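Local coordinates for zinc-type alcohol dehydrogenase-like protein YAHK (Escherichia coli, PDB 1UUF) that catalyses the NADPH-dependent reduction of a wide range of aldehydes to their primary alcohols and binds two zinc ions per subunit, at residues C108-C113 / I153-R158; K114-C119 / N125-M130; V222-S227 / K256-I261; E241-N244 / D249-A252. All coordinates share one frame; numbering follows the deposited sequence.

Contact 1: C108-C113 / I153-R158; sequences CIVDSC and IVVHER. With ZN (zinc ion), chain B.
V110 and V155 meet at about a right angle, branch against branch, where the strand 109-111 passes the end of strand 152-156. CG1 of V110 lies 4.1 Å from CG2 of V155, while the other methyl of V155, CG1, turns to the backbone of V110 and comes within 3.9 Å of its carbonyl O. That split follows from the first torsion of V155 (-175°), which sets CG1 anti to the backbone N and CG2 beside it. No direct hydrogen bond joins the segments. A water bridges them instead, donating to V110 O at 2.6 Å and accepting from H156 N at 3.0 Å. Beyond it, R158 N meets ND1 of the H156 imidazole in the ring plane, at 2.9 Å and 165°, which should restrain the ring's rotation. A classic beta bulge sets V110 and D111 together opposite T131, and D111 OD1 forms a salt bridge with K114. Two residues on, C113 SG binds the zinc at 2.4 Å. A small valine contact and one shared water thus join the base of the zinc-binding lobe to strand 152-156 within the GroES-like domain, with V110 O and H156 N paired through solvent rather than with each other.

Contact 2: K114-C119 / N125-M130; sequences KHCEEC and NYCDHM. With ZN (zinc ion), chain B.
C116, C119 and C127 converge on one zinc ion, their SG atoms 2.4 to 2.5 Å from the metal, and C113 supplies the fourth sulfur. C127 approaches from the second segment with SG anti to its backbone N (chi1 173°), which carries the sulfur to the metal. Its CB lies 3.7 Å from C119 SG. C116 SG and C127 SG, two corners of the four-sulfur site, are 4.1 Å apart.

The second shell is a set of backbone N-H groups directed at the thiolates. C119 N donates to C116 SG at 3.4 Å, nearly straight at 172°, so that C116 caps the N-terminus of helix 117-120 while binding metal. H129 N reaches C127 SG at 3.2 Å, and K114 N makes a weaker bond to C119 SG. Such bonds probably spread the negative charge of the sulfurs.

Beside the site, E118 crosses Y126 at about a right angle, its CG 3.6 Å from Y126 O and 3.7 Å from Y126 CB. The bend at chi2 (58°) turns the E118 carboxylate off this contact, and OE2 forms a salt bridge with R280 of the second subunit. K305 of the second subunit forms a salt bridge with D128 OD1 and a hydrogen bond with Y126 O. Four cysteines from one short excursion, spaced C-x2-C-x2-C-x7-C, form the structural zinc lobe characteristic of zinc-containing alcohol dehydrogenases, here lying against the partner subunit.

Contact 3: V222-S227 / K256-I261; sequences VAFTTS and KSFDFI
Strands 220-225 and 258-263 run parallel in the same sheet with strand 197-201 between them, so V222 and I261, the nearest pair across the segments, keep their CA atoms 9.0 Å apart and no backbone bond joins the two segments. The gap is spanned by F258, which precedes the corner of the chain at D259 and reaches toward strand 220-225, with K197 as its cation-pi partner. Its leading atom, CZ, touches V222 CB at 3.5 Å and F224 CZ also at 3.5 Å. V222 meets the ring at its edge, in plane, the two side chains crossing at about a right angle; CG2 of the valine lies 3.7 Å from F258 CE2.

F224 comes from the opposite direction. The two phenyl planes are inclined at 53° with centroids 5.5 Å apart, an oblique meeting in which F258 CE1 sits at the edge of the F224 ring, near its plane. CG of F258, anti to the carbonyl carbon (chi1 -74°), directs the ring so that CZ leads into V222 and F224. A leucine in place of F258 would probably fall short of V222 and F224 and open a gap between the two strands' side chains, besides costing K197 its cation-pi partner.

F224 also meets F274 edge-to-face and touches L277 and V243. The contact bridges strands 220-225 and 258-263 across strand 197-201 of a parallel sheet with strand order 3-2-1-4-5-6, the topology of the Rossmann fold, which probably binds NADPH here, as in other zinc-containing alcohol dehydrogenases.

Contact 4: E241-N244 / D249-A252; sequences EVVN and DEMA
The carboxylate of E250 is the flat group at the centre of this contact, and N244 N approaches it from above its plane, 52° out of it. The bond to OE1 is 2.9 Å long and nearly straight, with an N-H...O angle of 169°. OE1 carries further partners: a water donates to it at 3.0 Å and also to V242 O at 2.9 Å, and R231 makes a salt bridge to the same oxygen. The other oxygen, OE2, accepts from N247 ND2 and passes 3.8 Å from N244 CB. The amide of N244 is turned elsewhere, with OD1 bonded to R246 N and ND2 to E228.

Nearer the helix backbone, V243 and E250 run alongside one another with opposite headings, V243 CG1 lying 3.7 Å from E250 CB. V243 CG1 also touches M251 SD at 3.8 Å, the two side chains crossing at about a right angle. M251 bends at chi2 (-73°) and chi3, which brings its sulfur back over the valine; the same residue reaches F224 and F274. The extended chain of E250 beyond CG carries the carboxylate to the strand backbone. An alanine here would probably leave N244 N, N247 ND2 and the guanidinium of R231 without their carboxylate mate and deprive the bridging water of one of its two acceptors.

Strand 241-244 is the outermost strand on this side of the parallel sheet, and helix 248-252 follows it directly, its side chains packing on the strand: a beta-alpha step of the Rossmann-type domain.

Overall arrangement
The four contacts fall into two pairs, each pair within its own domain. Contacts 1 and 2 lie in the GroES-like domain with centres 13 Å apart; contact 2 is nested inside the loop closed by contact 1, and together they supply all four cysteines of the structural zinc. Contacts 3 and 4 belong to the Rossmann-type domain, 8 Å apart between centres, with contact 4 nested in the chain loop closed by contact 3 and strands 220-225 and 241-244 adjacent in the parallel sheet. Contacts 1 and 4 are about 42 Å apart between centres. D128 of contact 2 pairs with K256 of contact 3 in the second subunit, so the two domains meet across the dimer interface.

Contact 1: C108-C113 / I153-R158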
loop_
_atom_site.group_PDB
_atom_site.type_symbol
_atom_site.label_atom_id
_atom_site.label_comp_id
_atom_site.label_asym_id
_atom_site.label_seq_id
_atom_site.Cartn_x
_atom_site.Cartn_y
_atom_site.Cartn_z
ATOM N N CYS A 108 9.800 20.432 -10.589
ATOM C CA CYS A 108 8.410 20.472 -11.045
ATOM C C CYS A 108 7.527 21.487 -10.336
ATOM O O CYS A 108 6.412 21.752 -10.787
ATOM C CB CYS A 108 7.766 19.095 -10.877
ATOM S SG CYS A 108 8.565 17.781 -11.792
ATOM N N ILE A 109 8.027 22.051 -9.240
ATOM C CA ILE A 109 7.271 23.011 -8.431
ATOM C C ILE A 109 7.843 24.421 -8.452
ATOM O O ILE A 109 9.044 24.603 -8.239
ATOM C CB ILE A 109 7.261 22.591 -6.947
ATOM C CG1 ILE A 109 6.879 21.117 -6.815
ATOM C CG2 ILE A 109 6.309 23.486 -6.158
ATOM C CD1 ILE A 109 7.080 20.570 -5.418
ATOM N N VAL A 110 6.992 25.418 -8.700
ATOM C CA VAL A 110 7.448 26.807 -8.668
ATOM C C VAL A 110 6.718 27.602 -7.582
ATOM O O VAL A 110 7.098 28.730 -7.276
ATOM C CB VAL A 110 7.298 27.530 -10.035
ATOM C CG1 VAL A 110 8.327 26.977 -11.026
ATOM C CG2 VAL A 110 5.887 27.365 -10.574
ATOM N N ASP A 111 5.679 27.008 -6.994
ATOM C CA ASP A 111 4.945 27.661 -5.910
ATOM C C ASP A 111 3.953 26.700 -5.254
ATOM O O ASP A 111 3.639 25.644 -5.800
ATOM C CB ASP A 111 4.195 28.899 -6.429
ATOM C CG ASP A 111 4.082 30.006 -5.381
ATOM O OD1 ASP A 111 4.444 29.766 -4.208
ATOM O OD2 ASP A 111 3.628 31.120 -5.730
ATOM N N SER A 112 3.496 27.052 -4.058
ATOM C CA SER A 112 2.509 26.251 -3.338
ATOM C C SER A 112 1.802 27.183 -2.353
ATOM O O SER A 112 2.206 28.338 -2.198
ATOM C CB SER A 112 3.166 25.068 -2.614
ATOM O OG SER A 112 4.036 25.484 -1.580
ATOM N N CYS A 113 0.756 26.705 -1.691
ATOM C CA CYS A 113 0.015 27.572 -0.776
ATOM C C CYS A 113 0.821 28.020 0.444
ATOM O O CYS A 113 0.578 29.094 0.988
ATOM C CB CYS A 113 -1.300 26.906 -0.349
ATOM S SG CYS A 113 -1.242 25.821 1.088
ATOM N N ILE A 153 13.933 31.922 -16.398
ATOM C CA ILE A 153 12.761 31.612 -15.591
ATOM C C ILE A 153 12.918 32.387 -14.285
ATOM O O ILE A 153 14.038 32.646 -13.847
ATOM C CB ILE A 153 12.633 30.080 -15.329
ATOM C CG1 ILE A 153 11.265 29.766 -14.704
ATOM C CG2 ILE A 153 13.768 29.601 -14.430
ATOM C CD1 ILE A 153 10.929 28.276 -14.666
ATOM N N VAL A 154 11.798 32.801 -13.695
ATOM C CA VAL A 154 11.815 33.552 -12.443
ATOM C C VAL A 154 10.998 32.757 -11.432
ATOM O O VAL A 154 9.822 32.473 -11.655
ATOM C CB VAL A 154 11.202 34.961 -12.629
ATOM C CG1 VAL A 154 11.220 35.719 -11.310
ATOM C CG2 VAL A 154 11.981 35.723 -13.688
ATOM N N VAL A 155 11.629 32.400 -10.318
ATOM C CA VAL A 155 10.977 31.579 -9.305
ATOM C C VAL A 155 11.198 32.088 -7.885
ATOM O O VAL A 155 12.275 32.588 -7.556
ATOM C CB VAL A 155 11.517 30.124 -9.379
ATOM C CG1 VAL A 155 10.755 29.215 -8.415
ATOM C CG2 VAL A 155 11.423 29.606 -10.807
ATOM N N HIS A 156 10.164 31.955 -7.057
ATOM C CA HIS A 156 10.218 32.348 -5.648
ATOM C C HIS A 156 11.359 31.516 -5.054
ATOM O O HIS A 156 11.422 30.310 -5.289
ATOM C CB HIS A 156 8.880 32.000 -4.986
ATOM C CG HIS A 156 8.788 32.387 -3.542
ATOM N ND1 HIS A 156 9.566 31.808 -2.562
ATOM C CD2 HIS A 156 7.988 33.277 -2.909
ATOM C CE1 HIS A 156 9.248 32.322 -1.387
ATOM N NE2 HIS A 156 8.291 33.216 -1.570
ATOM N N GLU A 157 12.250 32.142 -4.286
ATOM C CA GLU A 157 13.402 31.419 -3.742
ATOM C C GLU A 157 13.104 30.166 -2.926
ATOM O O GLU A 157 13.974 29.305 -2.793
ATOM C CB GLU A 157 14.303 32.347 -2.915
ATOM C CG GLU A 157 13.737 32.781 -1.579
ATOM C CD GLU A 157 14.820 33.290 -0.638
ATOM O OE1 GLU A 157 14.475 33.932 0.375
ATOM O OE2 GLU A 157 16.016 33.041 -0.905
ATOM N N ARG A 158 11.898 30.042 -2.384
ATOM C CA ARG A 158 11.579 28.850 -1.601
ATOM C C ARG A 158 11.617 27.597 -2.470
ATOM O O ARG A 158 11.853 26.490 -1.977
ATOM C CB ARG A 158 10.193 28.970 -0.952
ATOM C CG ARG A 158 9.694 27.660 -0.322
ATOM C CD ARG A 158 8.446 27.867 0.526
ATOM N NE ARG A 158 7.948 26.613 1.090
ATOM C CZ ARG A 158 7.052 26.540 2.070
ATOM N NH1 ARG A 158 6.554 27.651 2.601
ATOM N NH2 ARG A 158 6.653 25.358 2.525
HETATM ZN ZN ZN B . -0.048 23.862 0.541
HETATM O O HOH W 1 7.508 31.096 -8.163
#

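Contact 2: K114-C119 / N125-M130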
loop_
_atom_site.group_PDB
_atom_site.type_symbol
_atom_site.label_atom_id
_atom_site.label_comp_id
_atom_site.label_asym_id
_atom_site.label_seq_id
_atom_site.Cartn_x
_atom_site.Cartn_y
_atom_site.Cartn_z
ATOM N N LYS A 114 1.783 27.198 0.856
ATOM C CA LYS A 114 2.666 27.485 1.988
ATOM C C LYS A 114 2.049 27.444 3.380
ATOM O O LYS A 114 2.743 27.713 4.360
ATOM C CB LYS A 114 3.333 28.852 1.816
ATOM C CG LYS A 114 4.018 29.060 0.486
ATOM C CD LYS A 114 4.617 30.454 0.418
ATOM C CE LYS A 114 4.964 30.825 -1.007
ATOM N NZ LYS A 114 3.735 30.843 -1.842
ATOM N N HIS A 115 0.767 27.113 3.493
ATOM C CA HIS A 115 0.162 27.084 4.820
ATOM C C HIS A 115 -0.642 25.837 5.168
ATOM O O HIS A 115 -1.227 25.763 6.248
ATOM C CB HIS A 115 -0.700 28.335 5.022
ATOM C CG HIS A 115 -1.810 28.476 4.030
ATOM N ND1 HIS A 115 -3.013 27.820 4.160
ATOM C CD2 HIS A 115 -1.890 29.184 2.879
ATOM C CE1 HIS A 115 -3.789 28.118 3.134
ATOM N NE2 HIS A 115 -3.131 28.945 2.341
ATOM N N CYS A 116 -0.673 24.857 4.270
ATOM C CA CYS A 116 -1.405 23.623 4.543
ATOM C C CYS A 116 -0.462 22.638 5.230
ATOM O O CYS A 116 0.742 22.881 5.322
ATOM C CB CYS A 116 -1.938 23.005 3.248
ATOM S SG CYS A 116 -0.663 22.266 2.204
ATOM N N GLU A 117 -1.006 21.525 5.708
ATOM C CA GLU A 117 -0.196 20.528 6.391
ATOM C C GLU A 117 0.975 20.041 5.536
ATOM O O GLU A 117 2.090 19.883 6.032
ATOM C CB GLU A 117 -1.063 19.338 6.806
ATOM C CG GLU A 117 -0.340 18.340 7.696
ATOM C CD GLU A 117 -1.244 17.211 8.157
ATOM O OE1 GLU A 117 -2.318 17.503 8.724
ATOM O OE2 GLU A 117 -0.881 16.034 7.955
ATOM N N GLU A 118 0.723 19.809 4.252
ATOM C CA GLU A 118 1.770 19.336 3.350
ATOM C C GLU A 118 2.913 20.338 3.201
ATOM O O GLU A 118 4.076 19.990 3.362
ATOM C CB GLU A 118 1.171 19.011 1.977
ATOM C CG GLU A 118 0.438 17.673 1.924
ATOM C CD GLU A 118 -0.701 17.573 2.926
ATOM O OE1 GLU A 118 -1.684 18.336 2.797
ATOM O OE2 GLU A 118 -0.608 16.732 3.844
ATOM N N CYS A 119 2.581 21.587 2.897
ATOM C CA CYS A 119 3.603 22.613 2.736
ATOM C C CYS A 119 4.405 22.818 4.017
ATOM O O CYS A 119 5.625 22.970 3.977
ATOM C CB CYS A 119 2.962 23.933 2.303
ATOM S SG CYS A 119 2.399 23.936 0.585
ATOM N N ASN A 125 5.060 19.225 -2.810
ATOM C CA ASN A 125 4.674 18.399 -3.952
ATOM C C ASN A 125 3.287 17.770 -3.789
ATOM O O ASN A 125 2.632 17.424 -4.778
ATOM C CB ASN A 125 5.728 17.305 -4.191
ATOM C CG ASN A 125 6.007 16.462 -2.950
ATOM O OD1 ASN A 125 6.134 16.982 -1.842
ATOM N ND2 ASN A 125 6.132 15.150 -3.143
ATOM N N TYR A 126 2.839 17.630 -2.544
ATOM C CA TYR A 126 1.530 17.051 -2.273
ATOM C C TYR A 126 0.488 18.107 -1.911
ATOM O O TYR A 126 -0.621 17.784 -1.489
ATOM C CB TYR A 126 1.639 16.005 -1.159
ATOM C CG TYR A 126 2.435 14.789 -1.582
ATOM C CD1 TYR A 126 3.566 14.383 -0.875
ATOM C CD2 TYR A 126 2.079 14.068 -2.722
ATOM C CE1 TYR A 126 4.328 13.292 -1.298
ATOM C CE2 TYR A 126 2.830 12.979 -3.156
ATOM C CZ TYR A 126 3.955 12.599 -2.444
ATOM O OH TYR A 126 4.718 11.553 -2.905
ATOM N N CYS A 127 0.848 19.374 -2.076
ATOM C CA CYS A 127 -0.075 20.468 -1.788
ATOM C C CYS A 127 -1.206 20.427 -2.818
ATOM O O CYS A 127 -0.960 20.202 -4.002
ATOM C CB CYS A 127 0.663 21.811 -1.876
ATOM S SG CYS A 127 -0.389 23.288 -1.749
ATOM N N ASP A 128 -2.444 20.632 -2.374
ATOM C CA ASP A 128 -3.578 20.616 -3.297
ATOM C C ASP A 128 -3.554 21.800 -4.246
ATOM O O ASP A 128 -4.227 21.792 -5.279
ATOM C CB ASP A 128 -4.909 20.653 -2.543
ATOM C CG ASP A 128 -5.316 19.303 -2.006
ATOM O OD1 ASP A 128 -5.031 18.286 -2.672
ATOM O OD2 ASP A 128 -5.944 19.264 -0.927
ATOM N N HIS A 129 -2.787 22.824 -3.893
ATOM C CA HIS A 129 -2.722 24.023 -4.714
ATOM C C HIS A 129 -1.310 24.321 -5.177
ATOM O O HIS A 129 -0.912 25.476 -5.300
ATOM C CB HIS A 129 -3.290 25.194 -3.920
ATOM C CG HIS A 129 -4.618 24.895 -3.305
ATOM N ND1 HIS A 129 -5.757 24.705 -4.056
ATOM C CD2 HIS A 129 -4.976 24.674 -2.018
ATOM C CE1 HIS A 129 -6.759 24.378 -3.260
ATOM N NE2 HIS A 129 -6.311 24.351 -2.019
ATOM N N MET A 130 -0.555 23.262 -5.436
ATOM C CA MET A 130 0.812 23.410 -5.897
ATOM C C MET A 130 0.813 23.954 -7.323
ATOM O O MET A 130 0.010 23.530 -8.159
ATOM C CB MET A 130 1.524 22.055 -5.837
ATOM C CG MET A 130 2.978 22.080 -6.271
ATOM S SD MET A 130 3.191 21.651 -8.005
ATOM C CE MET A 130 3.167 19.868 -7.877
HETATM ZN ZN ZN B . -0.048 23.862 0.541
#

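Contact 3: V222-S227 / K256-I261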
loop_
_atom_site.group_PDB
_atom_site.type_symbol
_atom_site.label_atom_id
_atom_site.label_comp_id
_atom_site.label_asym_id
_atom_site.label_seq_id
_atom_site.Cartn_x
_atom_site.Cartn_y
_atom_site.Cartn_z
ATOM N N VAL A 222 18.489 -4.967 -6.931
ATOM C CA VAL A 222 18.153 -5.912 -7.987
ATOM C C VAL A 222 17.360 -5.139 -9.034
ATOM O O VAL A 222 16.312 -4.568 -8.728
ATOM C CB VAL A 222 17.281 -7.073 -7.473
ATOM C CG1 VAL A 222 16.966 -8.025 -8.625
ATOM C CG2 VAL A 222 18.004 -7.815 -6.359
ATOM N N ALA A 223 17.876 -5.096 -10.259
ATOM C CA ALA A 223 17.192 -4.398 -11.335
ATOM C C ALA A 223 16.387 -5.397 -12.144
ATOM O O ALA A 223 16.840 -6.515 -12.380
ATOM C CB ALA A 223 18.200 -3.696 -12.237
ATOM N N PHE A 224 15.194 -4.987 -12.567
ATOM C CA PHE A 224 14.323 -5.840 -13.363
ATOM C C PHE A 224 14.114 -5.247 -14.751
ATOM O O PHE A 224 13.787 -4.067 -14.891
ATOM C CB PHE A 224 12.954 -6.003 -12.690
ATOM C CG PHE A 224 13.000 -6.722 -11.377
ATOM C CD1 PHE A 224 13.356 -6.055 -10.210
ATOM C CD2 PHE A 224 12.687 -8.074 -11.306
ATOM C CE1 PHE A 224 13.398 -6.727 -8.987
ATOM C CE2 PHE A 224 12.724 -8.757 -10.088
ATOM C CZ PHE A 224 13.081 -8.080 -8.928
ATOM N N THR A 225 14.294 -6.075 -15.774
ATOM C CA THR A 225 14.103 -5.639 -17.152
ATOM C C THR A 225 13.227 -6.674 -17.847
ATOM O O THR A 225 13.081 -7.786 -17.356
ATOM C CB THR A 225 15.438 -5.554 -17.905
ATOM O OG1 THR A 225 15.213 -5.023 -19.215
ATOM C CG2 THR A 225 16.063 -6.938 -18.026
ATOM N N THR A 226 12.648 -6.308 -18.986
ATOM C CA THR A 226 11.799 -7.232 -19.731
ATOM C C THR A 226 12.522 -7.802 -20.949
ATOM O O THR A 226 11.940 -8.561 -21.725
ATOM C CB THR A 226 10.501 -6.545 -20.202
ATOM O OG1 THR A 226 10.824 -5.353 -20.925
ATOM C CG2 THR A 226 9.623 -6.191 -19.012
ATOM N N SER A 227 13.792 -7.436 -21.110
ATOM C CA SER A 227 14.591 -7.918 -22.235
ATOM C C SER A 227 16.043 -8.153 -21.838
ATOM O O SER A 227 16.596 -7.430 -21.008
ATOM C CB SER A 227 14.539 -6.918 -23.394
ATOM O OG SER A 227 15.103 -5.670 -23.028
ATOM N N LYS A 256 9.413 -13.685 -2.051
ATOM C CA LYS A 256 9.355 -13.145 -0.690
ATOM C C LYS A 256 10.712 -12.700 -0.144
ATOM O O LYS A 256 11.076 -13.065 0.973
ATOM C CB LYS A 256 8.766 -14.201 0.253
ATOM C CG LYS A 256 7.419 -14.756 -0.181
ATOM C CD LYS A 256 6.997 -15.933 0.693
ATOM C CE LYS A 256 5.663 -16.519 0.245
ATOM N NZ LYS A 256 5.273 -17.728 1.034
ATOM N N SER A 257 11.452 -11.894 -0.901
ATOM C CA SER A 257 12.772 -11.472 -0.438
ATOM C C SER A 257 13.035 -9.972 -0.426
ATOM O O SER A 257 14.044 -9.529 0.132
ATOM C CB SER A 257 13.855 -12.133 -1.292
ATOM O OG SER A 257 13.850 -11.592 -2.602
ATOM N N PHE A 258 12.148 -9.188 -1.034
ATOM C CA PHE A 258 12.358 -7.744 -1.090
ATOM C C PHE A 258 11.721 -6.932 0.021
ATOM O O PHE A 258 10.573 -7.150 0.391
ATOM C CB PHE A 258 11.871 -7.178 -2.424
ATOM C CG PHE A 258 12.762 -7.500 -3.582
ATOM C CD1 PHE A 258 12.578 -8.666 -4.314
ATOM C CD2 PHE A 258 13.798 -6.640 -3.932
ATOM C CE1 PHE A 258 13.412 -8.973 -5.384
ATOM C CE2 PHE A 258 14.639 -6.936 -4.997
ATOM C CZ PHE A 258 14.444 -8.107 -5.727
ATOM N N ASP A 259 12.482 -5.976 0.536
ATOM C CA ASP A 259 11.987 -5.092 1.576
ATOM C C ASP A 259 11.166 -4.019 0.886
ATOM O O ASP A 259 10.122 -3.593 1.380
ATOM C CB ASP A 259 13.152 -4.428 2.307
ATOM C CG ASP A 259 13.928 -5.398 3.171
ATOM O OD1 ASP A 259 13.422 -5.768 4.252
ATOM O OD2 ASP A 259 15.039 -5.797 2.763
ATOM N N PHE A 260 11.649 -3.603 -0.279
ATOM C CA PHE A 260 11.001 -2.545 -1.033
ATOM C C PHE A 260 11.272 -2.692 -2.529
ATOM O O PHE A 260 12.362 -3.082 -2.935
ATOM C CB PHE A 260 11.538 -1.201 -0.533
ATOM C CG PHE A 260 11.029 -0.013 -1.294
ATOM C CD1 PHE A 260 9.674 0.296 -1.306
ATOM C CD2 PHE A 260 11.913 0.810 -1.989
ATOM C CE1 PHE A 260 9.203 1.410 -2.001
ATOM C CE2 PHE A 260 11.454 1.924 -2.684
ATOM C CZ PHE A 260 10.094 2.224 -2.690
ATOM N N ILE A 261 10.266 -2.397 -3.341
ATOM C CA ILE A 261 10.426 -2.458 -4.783
ATOM C C ILE A 261 9.936 -1.148 -5.378
ATOM O O ILE A 261 8.797 -0.746 -5.161
ATOM C CB ILE A 261 9.627 -3.616 -5.416
ATOM C CG1 ILE A 261 10.239 -4.956 -4.998
ATOM C CG2 ILE A 261 9.668 -3.502 -6.941
ATOM C CD1 ILE A 261 9.510 -6.162 -5.546
#

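Contact 4: E241-N244 / D249-A252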
loop_
_atom_site.group_PDB
_atom_site.type_symbol
_atom_site.label_atom_id
_atom_site.label_comp_id
_atom_site.label_asym_id
_atom_site.label_seq_id
_atom_site.Cartn_x
_atom_site.Cartn_y
_atom_site.Cartn_z
ATOM N N GLU A 241 22.361 -7.306 -8.853
ATOM C CA GLU A 241 21.764 -8.441 -9.551
ATOM C C GLU A 241 20.776 -7.906 -10.575
ATOM O O GLU A 241 20.239 -6.810 -10.416
ATOM C CB GLU A 241 21.007 -9.351 -8.581
ATOM C CG GLU A 241 21.865 -10.102 -7.575
ATOM C CD GLU A 241 21.031 -11.013 -6.688
ATOM O OE1 GLU A 241 20.390 -10.515 -5.737
ATOM O OE2 GLU A 241 21.005 -12.230 -6.952
ATOM N N VAL A 242 20.541 -8.685 -11.624
ATOM C CA VAL A 242 19.595 -8.298 -12.656
ATOM C C VAL A 242 18.678 -9.473 -12.953
ATOM O O VAL A 242 19.116 -10.627 -13.006
ATOM C CB VAL A 242 20.307 -7.867 -13.958
ATOM C CG1 VAL A 242 19.277 -7.490 -15.008
ATOM C CG2 VAL A 242 21.217 -6.683 -13.681
ATOM N N VAL A 243 17.398 -9.174 -13.122
ATOM C CA VAL A 243 16.411 -10.198 -13.415
ATOM C C VAL A 243 15.577 -9.827 -14.632
ATOM O O VAL A 243 15.141 -8.684 -14.773
ATOM C CB VAL A 243 15.458 -10.403 -12.215
ATOM C CG1 VAL A 243 14.323 -11.351 -12.596
ATOM C CG2 VAL A 243 16.229 -10.959 -11.029
ATOM N N ASN A 244 15.383 -10.788 -15.531
ATOM C CA ASN A 244 14.541 -10.560 -16.698
ATOM C C ASN A 244 13.180 -10.993 -16.174
ATOM O O ASN A 244 12.940 -12.184 -15.977
ATOM C CB ASN A 244 14.944 -11.459 -17.865
ATOM C CG ASN A 244 14.107 -11.204 -19.103
ATOM O OD1 ASN A 244 12.898 -10.985 -19.012
ATOM N ND2 ASN A 244 14.744 -11.236 -20.267
ATOM N N ASP A 249 11.753 -18.490 -13.948
ATOM C CA ASP A 249 12.796 -19.078 -13.119
ATOM C C ASP A 249 13.606 -18.003 -12.402
ATOM O O ASP A 249 13.921 -18.142 -11.222
ATOM C CB ASP A 249 13.718 -19.950 -13.970
ATOM C CG ASP A 249 12.991 -21.125 -14.590
ATOM O OD1 ASP A 249 12.451 -21.957 -13.830
ATOM O OD2 ASP A 249 12.955 -21.216 -15.836
ATOM N N GLU A 250 13.939 -16.930 -13.114
ATOM C CA GLU A 250 14.701 -15.842 -12.511
ATOM C C GLU A 250 13.877 -15.145 -11.426
ATOM O O GLU A 250 14.392 -14.816 -10.359
ATOM C CB GLU A 250 15.126 -14.836 -13.584
ATOM C CG GLU A 250 16.216 -15.360 -14.517
ATOM C CD GLU A 250 16.650 -14.335 -15.551
ATOM O OE1 GLU A 250 16.981 -13.198 -15.157
ATOM O OE2 GLU A 250 16.668 -14.668 -16.755
ATOM N N MET A 251 12.596 -14.927 -11.699
ATOM C CA MET A 251 11.713 -14.278 -10.731
ATOM C C MET A 251 11.529 -15.130 -9.477
ATOM O O MET A 251 11.600 -14.625 -8.357
ATOM C CB MET A 251 10.349 -14.006 -11.368
ATOM C CG MET A 251 10.374 -12.953 -12.454
ATOM S SD MET A 251 10.586 -11.300 -11.777
ATOM C CE MET A 251 8.899 -10.812 -11.577
ATOM N N ALA A 252 11.302 -16.426 -9.671
ATOM C CA ALA A 252 11.091 -17.349 -8.560
ATOM C C ALA A 252 12.244 -17.375 -7.562
ATOM O O ALA A 252 12.040 -17.634 -6.375
ATOM C CB ALA A 252 10.839 -18.755 -9.097
HETATM O O HOH W 2 18.596 -13.423 -12.667
#